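UTP-glucose-1-phosphate uridylyltransferase 2 (Trypanosoma brucei, PDB 3GUE) probably catalyses transfer of a uridylyl group from UTP to glucose 1-phosphate, yielding UDP-glucose and diphosphate. Local coordinates at residues Thr377-Tyr389 against Phe423-Arg435. Numbering follows the deposited sequence.
Sequences TCSDLLALRSDAY and FEKLVKGGVPSLR
With CG anti to the backbone N (chi1 172°), Phe423 lays its ring into helix 378-385 as a knob in the hole formed by Cys378, Leu381, Leu382 and Arg385. At the other end of the contact, Asp387 holds its carboxyl carbon between its own backbone N and carbonyl carbon (chi1 66°), which brings the carboxylate up to Ser433, Leu434 and Arg435. One face of the Phe423 ring takes Cys378 O near its rim, while Val427 CG2 sits over the opposite face, also toward the rim. Leu382 CB lies 3.6 Å from Phe423 CE1, and Arg385 NH1 comes to the ring edge, its guanidinium bonded through NH2 to Gln100 O. Further along, Leu382 CD1 packs against Val427 CG1 and Pro432 CD. Leu382, with Ser379 and Ala383, also touches Ile410 of edge strand 409-412, setting the helix against the C-terminal parallel beta structure, consistent with the beta-helix domain of UDP-glucose pyrophosphorylases. Asp387 OD1 accepts from Leu434 N (2.8 Å) and Arg435 N (2.9 Å), which arrive from opposite faces of the carboxylate plane. Ser433 OG donates to OD2 of Asp387 at 2.5 Å, on the syn side. A water links Asp387 N to Pro432 O. Arg435 NE makes a long salt bridge to Asp387 OD2 (3.5 Å), while its NH1 pairs with Glu402. Three hydrogen bonds and a nearby positive charge would probably stabilise Asp387 as a carboxylate, and these bonds tie the turn after helix 378-385 to residues 433-435 in an otherwise largely apolar contact.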
loop_
_atom_site.group_PDB
_atom_site.type_symbol
_atom_site.label_atom_id
_atom_site.label_comp_id
_atom_site.label_asym_id
_atom_site.label_seq_id
_atom_site.Cartn_x
_atom_site.Cartn_y
_atom_site.Cartn_z
ATOM N N THR A 377 -5.133 -5.984 5.212
ATOM C CA THR A 377 -5.666 -6.599 6.428
ATOM C C THR A 377 -5.462 -8.124 6.450
ATOM O O THR A 377 -5.051 -8.733 5.452
ATOM C CB THR A 377 -7.188 -6.349 6.575
ATOM O OG1 THR A 377 -7.869 -7.033 5.520
ATOM C CG2 THR A 377 -7.525 -4.860 6.552
ATOM N N CYS A 378 -5.771 -8.721 7.599
ATOM C CA CYS A 378 -5.686 -10.164 7.780
ATOM C C CYS A 378 -6.781 -10.862 6.961
ATOM O O CYS A 378 -6.554 -11.968 6.493
ATOM C CB CYS A 378 -5.764 -10.549 9.265
ATOM S SG CYS A 378 -4.290 -10.252 10.269
ATOM N N SER A 379 -7.937 -10.196 6.773
ATOM C CA SER A 379 -8.974 -10.641 5.818
ATOM C C SER A 379 -8.508 -10.774 4.376
ATOM O O SER A 379 -8.861 -11.748 3.708
ATOM C CB SER A 379 -10.293 -9.830 5.890
ATOM O OG SER A 379 -10.111 -8.422 6.007
ATOM N N ASP A 380 -7.704 -9.813 3.932
ATOM C CA ASP A 380 -7.046 -9.832 2.630
ATOM C C ASP A 380 -6.041 -10.955 2.542
ATOM O O ASP A 380 -5.937 -11.646 1.494
ATOM C CB ASP A 380 -6.299 -8.519 2.377
ATOM C CG ASP A 380 -7.206 -7.311 2.142
ATOM O OD1 ASP A 380 -8.320 -7.437 1.633
ATOM O OD2 ASP A 380 -6.770 -6.183 2.467
ATOM N N LEU A 381 -5.295 -11.119 3.637
ATOM C CA LEU A 381 -4.252 -12.154 3.770
ATOM C C LEU A 381 -4.818 -13.551 3.673
ATOM O O LEU A 381 -4.211 -14.413 3.042
ATOM C CB LEU A 381 -3.510 -12.016 5.089
ATOM C CG LEU A 381 -2.367 -13.018 5.302
ATOM C CD1 LEU A 381 -1.303 -12.818 4.205
ATOM C CD2 LEU A 381 -1.803 -12.825 6.729
ATOM N N LEU A 382 -5.947 -13.769 4.359
ATOM C CA LEU A 382 -6.730 -14.985 4.232
ATOM C C LEU A 382 -7.065 -15.309 2.772
ATOM O O LEU A 382 -6.923 -16.483 2.345
ATOM C CB LEU A 382 -8.035 -14.885 5.056
ATOM C CG LEU A 382 -9.122 -15.963 4.897
ATOM C CD1 LEU A 382 -8.540 -17.359 5.162
ATOM C CD2 LEU A 382 -10.313 -15.676 5.850
ATOM N N ALA A 383 -7.520 -14.291 2.025
ATOM C CA ALA A 383 -7.933 -14.500 0.627
ATOM C C ALA A 383 -6.709 -14.847 -0.228
ATOM O O ALA A 383 -6.766 -15.787 -1.030
ATOM C CB ALA A 383 -8.677 -13.280 0.044
ATOM N N LEU A 384 -5.594 -14.157 0.027
ATOM C CA LEU A 384 -4.374 -14.388 -0.739
ATOM C C LEU A 384 -3.799 -15.781 -0.528
ATOM O O LEU A 384 -3.386 -16.465 -1.504
ATOM C CB LEU A 384 -3.312 -13.345 -0.413
ATOM C CG LEU A 384 -2.185 -13.233 -1.453
ATOM C CD1 LEU A 384 -2.734 -12.824 -2.827
ATOM C CD2 LEU A 384 -1.195 -12.212 -0.999
ATOM N N ARG A 385 -3.814 -16.208 0.735
ATOM C CA ARG A 385 -3.248 -17.486 1.150
ATOM C C ARG A 385 -4.120 -18.624 0.631
ATOM O O ARG A 385 -3.621 -19.714 0.369
ATOM C CB ARG A 385 -3.104 -17.552 2.668
ATOM C CG ARG A 385 -1.882 -16.829 3.203
ATOM C CD ARG A 385 -1.714 -16.999 4.700
ATOM N NE ARG A 385 -0.474 -16.372 5.130
ATOM C CZ ARG A 385 -0.047 -16.313 6.388
ATOM N NH1 ARG A 385 -0.771 -16.842 7.371
ATOM N NH2 ARG A 385 1.113 -15.720 6.648
ATOM N N SER A 386 -5.413 -18.341 0.432
ATOM C CA SER A 386 -6.347 -19.333 -0.092
ATOM C C SER A 386 -6.264 -19.524 -1.623
ATOM O O SER A 386 -5.717 -18.686 -2.344
ATOM C CB SER A 386 -7.776 -18.932 0.262
ATOM O OG SER A 386 -8.225 -18.012 -0.704
ATOM N N ASP A 387 -6.912 -20.599 -2.086
ATOM C CA ASP A 387 -6.968 -20.998 -3.503
ATOM C C ASP A 387 -7.790 -19.992 -4.375
ATOM O O ASP A 387 -7.963 -20.181 -5.587
ATOM C CB ASP A 387 -7.492 -22.455 -3.638
ATOM C CG ASP A 387 -8.960 -22.625 -3.203
ATOM O OD1 ASP A 387 -9.562 -21.646 -2.809
ATOM O OD2 ASP A 387 -9.540 -23.744 -3.290
ATOM N N ALA A 388 -8.301 -18.943 -3.747
ATOM C CA ALA A 388 -8.904 -17.836 -4.489
ATOM C C ALA A 388 -7.866 -17.128 -5.358
ATOM O O ALA A 388 -8.218 -16.525 -6.378
ATOM C CB ALA A 388 -9.560 -16.826 -3.526
ATOM N N TYR A 389 -6.608 -17.181 -4.921
ATOM C CA TYR A 389 -5.500 -16.548 -5.635
ATOM C C TYR A 389 -4.534 -17.599 -6.117
ATOM O O TYR A 389 -4.347 -18.591 -5.454
ATOM C CB TYR A 389 -4.811 -15.483 -4.775
ATOM C CG TYR A 389 -5.611 -14.190 -4.722
ATOM C CD1 TYR A 389 -5.357 -13.143 -5.620
ATOM C CD2 TYR A 389 -6.640 -14.017 -3.789
ATOM C CE1 TYR A 389 -6.109 -11.962 -5.586
ATOM C CE2 TYR A 389 -7.390 -12.837 -3.754
ATOM C CZ TYR A 389 -7.125 -11.820 -4.639
ATOM O OH TYR A 389 -7.873 -10.633 -4.585
ATOM N N PHE A 423 -5.722 -13.796 14.019
ATOM C CA PHE A 423 -5.917 -14.382 12.691
ATOM C C PHE A 423 -5.293 -15.759 12.650
ATOM O O PHE A 423 -5.772 -16.624 11.940
ATOM C CB PHE A 423 -5.311 -13.505 11.570
ATOM C CG PHE A 423 -5.335 -14.174 10.196
ATOM C CD1 PHE A 423 -6.551 -14.511 9.583
ATOM C CD2 PHE A 423 -4.144 -14.461 9.522
ATOM C CE1 PHE A 423 -6.578 -15.163 8.322
ATOM C CE2 PHE A 423 -4.157 -15.098 8.267
ATOM C CZ PHE A 423 -5.395 -15.450 7.666
ATOM N N GLU A 424 -4.199 -15.920 13.390
ATOM C CA GLU A 424 -3.471 -17.186 13.540
ATOM C C GLU A 424 -4.301 -18.365 14.071
ATOM O O GLU A 424 -4.130 -19.495 13.608
ATOM C CB GLU A 424 -2.193 -16.960 14.339
ATOM C CG GLU A 424 -1.131 -16.258 13.479
ATOM C CD GLU A 424 0.116 -15.865 14.215
ATOM O OE1 GLU A 424 0.998 -15.271 13.567
ATOM O OE2 GLU A 424 0.229 -16.135 15.429
ATOM N N LYS A 425 -5.204 -18.115 15.011
ATOM C CA LYS A 425 -6.120 -19.169 15.456
ATOM C C LYS A 425 -7.133 -19.631 14.399
ATOM O O LYS A 425 -7.503 -20.825 14.348
ATOM C CB LYS A 425 -6.796 -18.790 16.783
ATOM C CG LYS A 425 -5.961 -19.302 17.989
ATOM C CD LYS A 425 -6.034 -18.426 19.220
ATOM C CE LYS A 425 -4.793 -17.549 19.334
ATOM N NZ LYS A 425 -3.635 -18.275 19.985
ATOM N N LEU A 426 -7.569 -18.690 13.555
ATOM C CA LEU A 426 -8.561 -18.963 12.513
ATOM C C LEU A 426 -8.088 -19.992 11.462
ATOM O O LEU A 426 -8.851 -20.892 11.069
ATOM C CB LEU A 426 -8.984 -17.645 11.827
ATOM C CG LEU A 426 -10.074 -17.746 10.769
ATOM C CD1 LEU A 426 -11.377 -18.213 11.465
ATOM C CD2 LEU A 426 -10.316 -16.413 10.023
ATOM N N VAL A 427 -6.839 -19.830 11.007
ATOM C CA VAL A 427 -6.237 -20.639 9.955
ATOM C C VAL A 427 -5.224 -21.685 10.476
ATOM O O VAL A 427 -4.633 -22.429 9.683
ATOM C CB VAL A 427 -5.474 -19.752 8.945
ATOM C CG1 VAL A 427 -6.433 -19.041 7.991
ATOM C CG2 VAL A 427 -4.556 -18.768 9.664
ATOM N N LYS A 428 -5.018 -21.711 11.791
ATOM C CA LYS A 428 -4.110 -22.633 12.463
ATOM C C LYS A 428 -4.241 -24.062 11.932
ATOM O O LYS A 428 -3.259 -24.691 11.549
ATOM C CB LYS A 428 -4.433 -22.605 13.959
ATOM C CG LYS A 428 -3.679 -23.568 14.811
ATOM C CD LYS A 428 -4.483 -23.896 16.057
ATOM C CE LYS A 428 -4.557 -22.738 17.024
ATOM N NZ LYS A 428 -5.552 -23.059 18.091
ATOM N N GLY A 429 -5.470 -24.573 11.929
ATOM C CA GLY A 429 -5.721 -25.947 11.492
ATOM C C GLY A 429 -6.038 -26.069 10.018
ATOM O O GLY A 429 -6.389 -27.153 9.542
ATOM N N GLY A 430 -5.928 -24.950 9.296
ATOM C CA GLY A 430 -6.187 -24.935 7.864
ATOM C C GLY A 430 -6.716 -23.652 7.252
ATOM O O GLY A 430 -7.634 -23.011 7.773
ATOM N N VAL A 431 -6.144 -23.294 6.105
ATOM C CA VAL A 431 -6.709 -22.218 5.278
ATOM C C VAL A 431 -7.815 -22.874 4.451
ATOM O O VAL A 431 -7.539 -23.849 3.751
ATOM C CB VAL A 431 -5.626 -21.580 4.336
ATOM C CG1 VAL A 431 -6.198 -20.361 3.565
ATOM C CG2 VAL A 431 -4.401 -21.180 5.126
ATOM N N PRO A 432 -9.067 -22.361 4.539
ATOM C CA PRO A 432 -10.173 -22.944 3.773
ATOM C C PRO A 432 -10.062 -22.628 2.280
ATOM O O PRO A 432 -9.368 -21.682 1.901
ATOM C CB PRO A 432 -11.420 -22.264 4.382
ATOM C CG PRO A 432 -10.897 -20.896 4.787
ATOM C CD PRO A 432 -9.519 -21.215 5.350
ATOM N N SER A 433 -10.718 -23.447 1.452
ATOM C CA SER A 433 -10.868 -23.181 0.018
ATOM C C SER A 433 -11.851 -22.003 -0.061
ATOM O O SER A 433 -12.894 -22.020 0.588
ATOM C CB SER A 433 -11.402 -24.438 -0.698
ATOM O OG SER A 433 -11.672 -24.274 -2.088
ATOM N N LEU A 434 -11.488 -20.985 -0.828
ATOM C CA LEU A 434 -12.333 -19.783 -1.028
ATOM C C LEU A 434 -12.531 -19.402 -2.501
ATOM O O LEU A 434 -13.098 -18.361 -2.803
ATOM C CB LEU A 434 -11.759 -18.569 -0.254
ATOM C CG LEU A 434 -11.741 -18.703 1.290
ATOM C CD1 LEU A 434 -10.926 -17.606 1.878
ATOM C CD2 LEU A 434 -13.155 -18.674 1.898
ATOM N N ARG A 435 -12.058 -20.235 -3.412
ATOM C CA ARG A 435 -12.230 -19.964 -4.839
ATOM C C ARG A 435 -13.704 -19.892 -5.291
ATOM O O ARG A 435 -14.024 -19.160 -6.208
ATOM C CB ARG A 435 -11.418 -20.950 -5.713
ATOM C CG ARG A 435 -11.725 -22.419 -5.466
ATOM C CD ARG A 435 -10.928 -23.360 -6.381
ATOM N NE ARG A 435 -11.356 -24.730 -6.112
ATOM C CZ ARG A 435 -12.491 -25.269 -6.564
ATOM N NH1 ARG A 435 -13.317 -24.567 -7.348
ATOM N NH2 ARG A 435 -12.799 -26.519 -6.242
HETATM O O HOH W 1 -7.435 -22.520 0.123
#